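Local structure of 3-keto-5-aminohexanoate cleavage enzyme (Burkholderia xenovorans LB400, 3E49) at residues A66-A69 with E70-R74. The protein binds zinc and probably cleaves beta-keto acids such as 3-keto-5-aminohexanoate, as a TIM-barrel member of the BKACE family. Numbering follows the deposited sequence.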
ATOM      1  N   ALA A  66     -19.732 -22.690 -34.447  1.00 34.32           N
ATOM      2  CA  ALA A  66     -19.587 -24.066 -34.904  1.00 34.68           C
ATOM      3  C   ALA A  66     -18.373 -24.778 -34.267  1.00 33.11           C
ATOM      4  O   ALA A  66     -18.401 -25.979 -34.073  1.00 32.77           O
ATOM      5  CB  ALA A  66     -19.516 -24.111 -36.456  1.00 35.93           C
ATOM      6  N   ALA A  67     -17.304 -24.043 -33.927  1.00 34.67           N
ATOM      7  CA  ALA A  67     -16.092 -24.666 -33.316  1.00 33.85           C
ATOM      8  C   ALA A  67     -16.308 -25.141 -31.869  1.00 34.97           C
ATOM      9  O   ALA A  67     -15.480 -25.908 -31.323  1.00 36.41           O
ATOM     10  CB  ALA A  67     -14.902 -23.699 -33.383  1.00 33.14           C
ATOM     11  N   PHE A  68     -17.408 -24.695 -31.251  1.00 33.16           N
ATOM     12  CA  PHE A  68     -17.798 -25.117 -29.899  1.00 34.47           C
ATOM     13  C   PHE A  68     -18.856 -26.229 -29.879  1.00 35.32           C
ATOM     14  O   PHE A  68     -19.101 -26.882 -28.847  1.00 36.02           O
ATOM     15  CB  PHE A  68     -18.434 -23.924 -29.175  1.00 35.08           C
ATOM     16  CG  PHE A  68     -17.493 -22.769 -28.918  1.00 33.32           C
ATOM     17  CD1 PHE A  68     -17.179 -21.866 -29.913  1.00 34.10           C
ATOM     18  CD2 PHE A  68     -16.985 -22.548 -27.638  1.00 36.41           C
ATOM     19  CE1 PHE A  68     -16.318 -20.789 -29.667  1.00 34.25           C
ATOM     20  CE2 PHE A  68     -16.130 -21.460 -27.377  1.00 30.68           C
ATOM     21  CZ  PHE A  68     -15.806 -20.584 -28.376  1.00 34.03           C
ATOM     22  N   ALA A  69     -19.490 -26.448 -31.024  1.00 36.04           N
ATOM     23  CA  ALA A  69     -20.669 -27.353 -31.103  1.00 35.41           C
ATOM     24  C   ALA A  69     -20.523 -28.762 -30.567  1.00 35.08           C
ATOM     25  O   ALA A  69     -21.491 -29.305 -30.048  1.00 36.33           O
ATOM     26  CB  ALA A  69     -21.237 -27.373 -32.537  1.00 35.51           C
ATOM     27  N   GLU A  70     -19.339 -29.359 -30.630  1.00 33.94           N
ATOM     28  CA  GLU A  70     -19.149 -30.723 -30.162  0.50 34.01           C
ATOM     29  C   GLU A  70     -18.734 -30.734 -28.689  1.00 34.11           C
ATOM     30  O   GLU A  70     -19.284 -31.472 -27.881  1.00 34.10           O
ATOM     31  CB  GLU A  70     -18.074 -31.421 -31.018  0.50 34.50           C
ATOM     32  CG  GLU A  70     -18.290 -31.268 -32.551  0.50 35.97           C
ATOM     33  CD  GLU A  70     -17.056 -31.603 -33.383  0.50 33.78           C
ATOM     34  OE1 GLU A  70     -16.519 -32.708 -33.236  0.50 29.28           O
ATOM     35  OE2 GLU A  70     -16.642 -30.758 -34.206  0.50 31.30           O
ATOM     36  N   PHE A  71     -17.741 -29.913 -28.339  1.00 33.20           N
ATOM     37  CA  PHE A  71     -17.237 -29.977 -26.962  1.00 32.46           C
ATOM     38  C   PHE A  71     -18.185 -29.505 -25.867  1.00 31.56           C
ATOM     39  O   PHE A  71     -18.198 -30.090 -24.796  1.00 32.68           O
ATOM     40  CB  PHE A  71     -15.782 -29.443 -26.791  1.00 30.90           C
ATOM     41  CG  PHE A  71     -15.563 -27.955 -27.000  1.00 30.64           C
ATOM     42  CD1 PHE A  71     -15.984 -27.024 -26.065  1.00 26.06           C
ATOM     43  CD2 PHE A  71     -14.732 -27.504 -28.044  1.00 29.35           C
ATOM     44  CE1 PHE A  71     -15.729 -25.659 -26.246  1.00 29.15           C
ATOM     45  CE2 PHE A  71     -14.445 -26.137 -28.225  1.00 27.03           C
ATOM     46  CZ  PHE A  71     -14.928 -25.205 -27.321  1.00 28.46           C
ATOM     47  N   LEU A  72     -19.043 -28.545 -26.154  1.00 32.26           N
ATOM     48  CA  LEU A  72     -19.905 -28.017 -25.109  1.00 32.34           C
ATOM     49  C   LEU A  72     -20.851 -29.080 -24.560  1.00 32.00           C
ATOM     50  O   LEU A  72     -20.865 -29.323 -23.368  1.00 32.51           O
ATOM     51  CB  LEU A  72     -20.607 -26.721 -25.536  1.00 31.35           C
ATOM     52  CG  LEU A  72     -19.747 -25.459 -25.698  1.00 36.50           C
ATOM     53  CD1 LEU A  72     -20.589 -24.281 -26.063  1.00 31.87           C
ATOM     54  CD2 LEU A  72     -18.953 -25.164 -24.411  1.00 28.94           C
ATOM     55  N   PRO A  73     -21.607 -29.758 -25.431  1.00 34.12           N
ATOM     56  CA  PRO A  73     -22.480 -30.828 -24.948  1.00 32.85           C
ATOM     57  C   PRO A  73     -21.731 -31.978 -24.318  1.00 33.23           C
ATOM     58  O   PRO A  73     -22.222 -32.554 -23.349  1.00 31.97           O
ATOM     59  CB  PRO A  73     -23.193 -31.300 -26.223  1.00 33.54           C
ATOM     60  CG  PRO A  73     -23.094 -30.203 -27.150  1.00 35.89           C
ATOM     61  CD  PRO A  73     -21.779 -29.541 -26.881  1.00 34.47           C
ATOM     62  N   ARG A  74     -20.533 -32.290 -24.843  1.00 33.61           N
ATOM     63  CA  ARG A  74     -19.701 -33.357 -24.280  1.00 34.17           C
ATOM     64  C   ARG A  74     -19.308 -32.982 -22.844  1.00 34.00           C
ATOM     65  O   ARG A  74     -19.399 -33.806 -21.945  1.00 35.44           O
ATOM     66  CB  ARG A  74     -18.456 -33.573 -25.144  1.00 34.27           C
ATOM     67  CG  ARG A  74     -17.563 -34.756 -24.763  1.00 36.56           C
ATOM     68  CD  ARG A  74     -18.170 -36.128 -25.141  1.00 42.02           C
TER
HETATM   69  O   HOH W   1     -17.070 -28.204 -33.290  1.00 41.97           O
HETATM   70  O   HOH W   2     -16.565 -28.343 -30.694  1.00 36.52           O
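Phe68 and Leu72 are joined by the one direct backbone hydrogen bond between 66-69 and 70-74. Leu72 N gives it to Phe68 O over 3.2 Å, nearly straight at 164°. The chain runs on without a gap, from a short, poorly hydrogen-bonded helix that begins before Ala66 into the helix that continues beyond Arg74. One step back, a water stands in for a direct bond: it donates to Ala67 O at 2.7 Å and accepts from Phe71 N at 3.1 Å. In the Glu70 conformer described here, one of two modelled, a second water donates to Ala66 O and Glu70 OE2. Pro73 has no N-H to offer, and its CD packs 3.2 Å from Ala69 O.

The side chains of Phe68 and Phe71 run next to each other in the same direction. Their ring planes are inclined at 54°, with centroids 5.3 Å apart. Phe71 holds CG between its backbone N and carbonyl carbon (chi1 68°), which turns the ring back over the preceding turn. Phe68 CA then sits over one ring face as a CH-pi contact, 4.0 Å from the Phe71 centroid. The far end of the Phe71 ring, CZ, meets the flank of the Phe68 ring at CD2, 3.4 Å away. Leu72 adds CD1 against Phe68 CB.

Phe71 also packs on helix 31-44, while Phe68 and Leu72 reach strand 82-85 and Tyr105 of helix 95-105. Strand 48-54, which carries the zinc ligands His50 and His52, is touched by all three. The Phe68 side chain comes within about 5 Å of that of His52. The arrangement is a break between two helical segments, bridged by water, in a beta-alpha-beta crossover of the TIM barrel, linking parallel strands 48-54 and 82-85.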